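Local coordinates for ORC1-type DNA replication protein 2 (Aeropyrum pernix, PDB 1W5T) that binds DNA and ATP and takes part in regulating DNA replication as an archaeal Cdc6/Orc-type AAA+ ATPase with a winged-helix domain, at residues A[213-225]-A[245-259]. Numbering follows the deposited sequence.
With ANP (phosphoaminophosphonic acid-adenylate ester), chain D.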
loop_
_atom_site.group_PDB
_atom_site.type_symbol
_atom_site.label_atom_id
_atom_site.label_comp_id
_atom_site.label_asym_id
_atom_site.label_seq_id
_atom_site.Cartn_x
_atom_site.Cartn_y
_atom_site.Cartn_z
ATOM N N PRO A 213 -4.714 7.122 4.042
ATOM C CA PRO A 213 -6.038 6.764 3.559
ATOM C C PRO A 213 -6.082 6.993 2.026
ATOM O O PRO A 213 -5.189 7.625 1.435
ATOM C CB PRO A 213 -6.957 7.786 4.259
ATOM C CG PRO A 213 -6.107 9.081 4.251
ATOM C CD PRO A 213 -4.632 8.544 4.438
ATOM N N ALA A 214 -7.167 6.520 1.423
ATOM C CA ALA A 214 -7.431 6.746 0.042
ATOM C C ALA A 214 -7.714 8.237 -0.191
ATOM O O ALA A 214 -8.180 8.933 0.696
ATOM C CB ALA A 214 -8.628 5.863 -0.407
ATOM N N TYR A 215 -7.429 8.688 -1.413
ATOM C CA TYR A 215 -7.510 10.092 -1.783
ATOM C C TYR A 215 -8.912 10.624 -2.092
ATOM O O TYR A 215 -9.718 10.014 -2.840
ATOM C CB TYR A 215 -6.589 10.343 -2.993
ATOM C CG TYR A 215 -5.107 10.226 -2.701
ATOM C CD1 TYR A 215 -4.331 9.226 -3.315
ATOM C CD2 TYR A 215 -4.469 11.138 -1.820
ATOM C CE1 TYR A 215 -2.962 9.128 -3.060
ATOM C CE2 TYR A 215 -3.084 11.035 -1.548
ATOM C CZ TYR A 215 -2.354 10.032 -2.161
ATOM O OH TYR A 215 -1.026 9.958 -1.900
ATOM N N LYS A 216 -9.204 11.786 -1.533
ATOM C CA LYS A 216 -10.419 12.548 -1.911
ATOM C C LYS A 216 -10.230 13.217 -3.275
ATOM O O LYS A 216 -9.096 13.320 -3.781
ATOM C CB LYS A 216 -10.763 13.579 -0.856
ATOM C CG LYS A 216 -10.968 12.918 0.528
ATOM C CD LYS A 216 -11.275 13.943 1.631
ATOM C CE LYS A 216 -11.233 13.273 3.059
ATOM N NZ LYS A 216 -12.622 12.980 3.586
ATOM N N SER A 217 -11.324 13.679 -3.864
ATOM C CA SER A 217 -11.262 14.211 -5.224
ATOM C C SER A 217 -10.362 15.431 -5.368
ATOM O O SER A 217 -9.629 15.542 -6.367
ATOM C CB SER A 217 -12.673 14.466 -5.800
ATOM O OG SER A 217 -13.219 15.653 -5.267
ATOM N N ARG A 218 -10.414 16.317 -4.372
ATOM C CA ARG A 218 -9.578 17.509 -4.283
ATOM C C ARG A 218 -8.072 17.154 -4.330
ATOM O O ARG A 218 -7.288 17.792 -5.040
ATOM C CB ARG A 218 -9.870 18.235 -2.958
ATOM C CG ARG A 218 -10.883 19.353 -3.033
ATOM C CD ARG A 218 -10.548 20.583 -2.088
ATOM N NE ARG A 218 -9.250 20.435 -1.389
ATOM C CZ ARG A 218 -8.419 21.426 -1.053
ATOM N NH1 ARG A 218 -8.699 22.691 -1.343
ATOM N NH2 ARG A 218 -7.284 21.143 -0.431
ATOM N N GLU A 219 -7.689 16.113 -3.580
ATOM C CA GLU A 219 -6.308 15.606 -3.596
ATOM C C GLU A 219 -5.913 15.008 -4.910
ATOM O O GLU A 219 -4.830 15.307 -5.395
ATOM C CB GLU A 219 -6.059 14.649 -2.453
ATOM C CG GLU A 219 -6.329 15.312 -1.119
ATOM C CD GLU A 219 -6.620 14.315 -0.051
ATOM O OE1 GLU A 219 -6.249 14.561 1.096
ATOM O OE2 GLU A 219 -7.176 13.261 -0.357
ATOM N N LEU A 220 -6.796 14.198 -5.503
ATOM C CA LEU A 220 -6.546 13.651 -6.822
ATOM C C LEU A 220 -6.401 14.760 -7.839
ATOM O O LEU A 220 -5.600 14.654 -8.737
ATOM C CB LEU A 220 -7.645 12.656 -7.277
ATOM C CG LEU A 220 -7.686 11.292 -6.549
ATOM C CD1 LEU A 220 -8.914 10.515 -6.987
ATOM C CD2 LEU A 220 -6.348 10.481 -6.743
ATOM N N TYR A 221 -7.160 15.836 -7.670
ATOM C CA TYR A 221 -7.081 16.941 -8.577
ATOM C C TYR A 221 -5.684 17.564 -8.500
ATOM O O TYR A 221 -5.015 17.770 -9.518
ATOM C CB TYR A 221 -8.171 17.997 -8.331
ATOM C CG TYR A 221 -7.915 19.179 -9.242
ATOM C CD1 TYR A 221 -7.055 20.197 -8.861
ATOM C CD2 TYR A 221 -8.430 19.196 -10.559
ATOM C CE1 TYR A 221 -6.749 21.216 -9.707
ATOM C CE2 TYR A 221 -8.151 20.246 -11.417
ATOM C CZ TYR A 221 -7.313 21.246 -10.971
ATOM O OH TYR A 221 -6.998 22.281 -11.781
ATOM N N THR A 222 -5.259 17.877 -7.280
ATOM C CA THR A 222 -3.909 18.337 -7.042
ATOM C C THR A 222 -2.875 17.393 -7.629
ATOM O O THR A 222 -1.895 17.838 -8.235
ATOM C CB THR A 222 -3.677 18.548 -5.527
ATOM O OG1 THR A 222 -4.605 19.523 -5.054
ATOM C CG2 THR A 222 -2.365 19.214 -5.273
ATOM N N ILE A 223 -3.079 16.095 -7.464
ATOM C CA ILE A 223 -2.091 15.142 -8.007
ATOM C C ILE A 223 -2.041 15.120 -9.543
ATOM O O ILE A 223 -0.957 15.070 -10.130
ATOM C CB ILE A 223 -2.264 13.711 -7.404
ATOM C CG1 ILE A 223 -1.993 13.760 -5.885
ATOM C CG2 ILE A 223 -1.363 12.681 -8.176
ATOM C CD1 ILE A 223 -2.478 12.477 -5.069
ATOM N N LEU A 224 -3.196 15.209 -10.189
ATOM C CA LEU A 224 -3.258 15.206 -11.644
ATOM C C LEU A 224 -2.692 16.513 -12.205
ATOM O O LEU A 224 -2.031 16.554 -13.264
ATOM C CB LEU A 224 -4.703 14.966 -12.130
ATOM C CG LEU A 224 -5.258 13.578 -11.795
ATOM C CD1 LEU A 224 -6.766 13.480 -12.082
ATOM C CD2 LEU A 224 -4.473 12.465 -12.488
ATOM N N GLU A 225 -2.914 17.584 -11.468
ATOM C CA GLU A 225 -2.474 18.882 -11.949
ATOM C C GLU A 225 -0.941 18.994 -12.024
ATOM O O GLU A 225 -0.421 19.515 -13.003
ATOM C CB GLU A 225 -3.105 20.017 -11.150
ATOM C CG GLU A 225 -2.529 21.368 -11.486
ATOM C CD GLU A 225 -3.042 22.456 -10.551
ATOM O OE1 GLU A 225 -3.802 23.329 -10.989
ATOM O OE2 GLU A 225 -2.681 22.446 -9.365
ATOM N N ILE A 245 -11.753 13.302 -13.918
ATOM C CA ILE A 245 -11.144 12.081 -13.460
ATOM C C ILE A 245 -11.329 12.042 -11.960
ATOM O O ILE A 245 -11.937 11.099 -11.414
ATOM C CB ILE A 245 -9.670 12.003 -13.855
ATOM C CG1 ILE A 245 -9.528 11.974 -15.391
ATOM C CG2 ILE A 245 -9.059 10.707 -13.295
ATOM C CD1 ILE A 245 -8.102 12.265 -15.985
ATOM N N SER A 246 -10.864 13.113 -11.310
ATOM C CA SER A 246 -10.913 13.234 -9.851
ATOM C C SER A 246 -12.334 13.178 -9.272
ATOM O O SER A 246 -12.525 12.577 -8.226
ATOM C CB SER A 246 -10.119 14.457 -9.343
ATOM O OG SER A 246 -10.472 15.652 -9.997
ATOM N N ASP A 247 -13.322 13.734 -9.976
ATOM C CA ASP A 247 -14.727 13.663 -9.540
ATOM C C ASP A 247 -15.268 12.252 -9.490
ATOM O O ASP A 247 -16.115 11.951 -8.675
ATOM C CB ASP A 247 -15.654 14.490 -10.440
ATOM C CG ASP A 247 -15.831 15.901 -9.945
ATOM O OD1 ASP A 247 -14.937 16.420 -9.238
ATOM O OD2 ASP A 247 -16.838 16.578 -10.218
ATOM N N VAL A 248 -14.787 11.391 -10.376
ATOM C CA VAL A 248 -15.206 9.992 -10.379
ATOM C C VAL A 248 -14.379 9.166 -9.404
ATOM O O VAL A 248 -14.961 8.355 -8.682
ATOM C CB VAL A 248 -15.142 9.362 -11.797
ATOM C CG1 VAL A 248 -15.646 7.923 -11.793
ATOM C CG2 VAL A 248 -15.932 10.168 -12.784
ATOM N N TYR A 249 -13.043 9.343 -9.373
ATOM C CA TYR A 249 -12.179 8.453 -8.546
ATOM C C TYR A 249 -12.107 8.792 -7.051
ATOM O O TYR A 249 -11.807 7.918 -6.213
ATOM C CB TYR A 249 -10.793 8.289 -9.135
ATOM C CG TYR A 249 -10.769 7.573 -10.476
ATOM C CD1 TYR A 249 -9.716 7.743 -11.337
ATOM C CD2 TYR A 249 -11.816 6.742 -10.874
ATOM C CE1 TYR A 249 -9.687 7.120 -12.549
ATOM C CE2 TYR A 249 -11.816 6.123 -12.108
ATOM C CZ TYR A 249 -10.740 6.299 -12.947
ATOM O OH TYR A 249 -10.696 5.641 -14.179
ATOM N N GLY A 250 -12.401 10.058 -6.720
ATOM C CA GLY A 250 -12.371 10.513 -5.338
ATOM C C GLY A 250 -13.148 9.577 -4.407
ATOM O O GLY A 250 -14.266 9.159 -4.733
ATOM N N GLU A 251 -12.565 9.252 -3.246
ATOM C CA GLU A 251 -13.187 8.335 -2.302
ATOM C C GLU A 251 -14.365 8.990 -1.615
ATOM O O GLU A 251 -15.305 8.310 -1.213
ATOM C CB GLU A 251 -12.178 7.787 -1.312
ATOM C CG GLU A 251 -11.951 8.658 -0.085
ATOM C CD GLU A 251 -13.009 8.438 0.992
ATOM O OE1 GLU A 251 -13.403 7.251 1.227
ATOM O OE2 GLU A 251 -13.451 9.451 1.582
ATOM N N ASP A 252 -14.329 10.315 -1.504
ATOM C CA ASP A 252 -15.512 11.079 -1.073
ATOM C C ASP A 252 -16.664 11.068 -2.105
ATOM O O ASP A 252 -17.789 11.368 -1.779
ATOM C CB ASP A 252 -15.148 12.520 -0.698
ATOM C CG ASP A 252 -14.335 13.222 -1.762
ATOM O OD1 ASP A 252 -14.147 14.456 -1.670
ATOM O OD2 ASP A 252 -13.801 12.639 -2.718
ATOM N N LYS A 253 -16.369 10.716 -3.348
ATOM C CA LYS A 253 -17.397 10.636 -4.364
ATOM C C LYS A 253 -17.788 9.215 -4.689
ATOM O O LYS A 253 -18.385 8.998 -5.710
ATOM C CB LYS A 253 -16.893 11.291 -5.636
ATOM C CG LYS A 253 -16.353 12.681 -5.395
ATOM C CD LYS A 253 -17.353 13.751 -5.715
ATOM C CE LYS A 253 -16.987 15.055 -5.062
ATOM N NZ LYS A 253 -16.588 16.085 -6.077
ATOM N N GLY A 254 -17.412 8.238 -3.871
ATOM C CA GLY A 254 -17.765 6.852 -4.161
ATOM C C GLY A 254 -16.748 6.028 -4.910
ATOM O O GLY A 254 -16.995 4.820 -5.153
ATOM N N GLY A 255 -15.592 6.632 -5.239
ATOM C CA GLY A 255 -14.513 5.928 -5.913
ATOM C C GLY A 255 -13.472 5.316 -4.990
ATOM O O GLY A 255 -13.485 5.590 -3.782
ATOM N N ASP A 256 -12.667 4.421 -5.568
ATOM C CA ASP A 256 -11.317 3.975 -5.192
ATOM C C ASP A 256 -10.445 4.902 -4.312
ATOM O O ASP A 256 -9.762 4.453 -3.395
ATOM C CB ASP A 256 -10.512 3.895 -6.517
ATOM C CG ASP A 256 -10.237 2.541 -6.930
ATOM O OD1 ASP A 256 -9.518 2.342 -7.943
ATOM O OD2 ASP A 256 -10.712 1.595 -6.301
ATOM N N GLY A 257 -10.418 6.175 -4.692
ATOM C CA GLY A 257 -9.434 7.121 -4.217
ATOM C C GLY A 257 -8.017 6.748 -4.590
ATOM O O GLY A 257 -7.091 7.049 -3.866
ATOM N N SER A 258 -7.857 6.036 -5.698
ATOM C CA SER A 258 -6.538 5.562 -6.121
ATOM C C SER A 258 -5.865 6.572 -7.067
ATOM O O SER A 258 -6.374 6.861 -8.162
ATOM C CB SER A 258 -6.674 4.196 -6.753
ATOM O OG SER A 258 -5.529 3.861 -7.465
ATOM N N ALA A 259 -4.723 7.112 -6.644
ATOM C CA ALA A 259 -3.940 7.972 -7.530
ATOM C C ALA A 259 -3.351 7.260 -8.754
ATOM O O ALA A 259 -3.245 7.852 -9.855
ATOM C CB ALA A 259 -2.859 8.748 -6.754
HETATM P PG ANP D . -0.268 -0.440 -4.033
HETATM O O1G ANP D . -0.511 -1.195 -5.408
HETATM O O2G ANP D . 1.138 -0.912 -3.457
HETATM O O3G ANP D . -1.425 -0.684 -2.972
HETATM P PB ANP D . 0.669 2.317 -3.368
HETATM O O1B ANP D . 2.120 1.889 -2.907
HETATM O O2B ANP D . -0.209 2.552 -2.102
HETATM N N3B ANP D . -0.072 1.216 -4.446
HETATM P PA ANP D . 1.917 4.299 -5.037
HETATM O O1A ANP D . 2.967 5.072 -4.110
HETATM O O2A ANP D . 2.682 3.192 -5.874
HETATM O O3A ANP D . 0.671 3.722 -4.186
HETATM O "O5'" ANP D . 1.132 5.367 -5.959
HETATM C "C5'" ANP D . 0.246 5.158 -7.071
HETATM C "C4'" ANP D . 0.572 6.257 -8.086
HETATM O "O4'" ANP D . 0.144 7.535 -7.599
HETATM C "C3'" ANP D . 2.072 6.430 -8.314
HETATM O "O3'" ANP D . 2.264 6.824 -9.643
HETATM C "C2'" ANP D . 2.478 7.584 -7.406
HETATM O "O2'" ANP D . 3.658 8.297 -7.777
HETATM C "C1'" ANP D . 1.232 8.456 -7.471
HETATM N N9 ANP D . 1.020 9.135 -6.199
HETATM C C8 ANP D . 0.467 8.568 -5.067
HETATM N N7 ANP D . 0.398 9.451 -4.040
HETATM C C5 ANP D . 0.864 10.626 -4.487
HETATM C C6 ANP D . 1.117 12.028 -4.021
HETATM N N6 ANP D . 0.822 12.443 -2.756
HETATM N N1 ANP D . 1.687 12.922 -4.874
HETATM C C2 ANP D . 2.016 12.623 -6.122
HETATM N N3 ANP D . 1.854 11.389 -6.662
HETATM C C4 ANP D . 1.270 10.369 -5.864
#
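Tyr-215 and Gly-257 show how a nucleotide-binding side chain can be set on a backbone held by two hydrogen bonds. The amide N of Tyr-215 donates to Gly-257 O at 3.0 Å, in the carbonyl plane and on a lone pair, while Tyr-215 O accepts from Glu-251 N at 3.0 Å, so both of its backbone polar atoms are held by the loop 250-257. With CG anti to its own carbonyl carbon (chi1 -69°), the side chain runs from here to the adenine. CB lies 3.4 Å from Gly-257 O, and CG too is near it; CD1 is still beside that oxygen and reaches Ala-259 CB, which CE1 approaches to 3.7 Å; CZ nears the base, and OH donates to ANP N7 at 2.6 Å. Ile-223 CD1 covers one ring face over its centre and also touches the adenine, while Glu-219 OE2 sits at the ring edge, in its plane. A phenylalanine here would probably leave the adenine N7 without the hydroxyl that grips it.

This is the helical lid of an AAA+ ATPase, where helices 217-225 and 245-249 run roughly antiparallel (143°, axes 8.0 Å apart) beside the nucleotide. Leu-220 reaches out from the first of these helices, CD1 against Tyr-249 CB at the end of the second and CD2 against Ala-259 CA, where helix 259-275 begins. At the N-terminus of helix 217-225, Asp-252 OD2 takes Ser-217 N at 2.9 Å on its syn side, and Glu-219 OE2 turns back to accept from Lys-216 N. Ser-217 CB presses on Ser-246 O at 3.1 Å, and a side chain at Gly-250 would collide with that same CB.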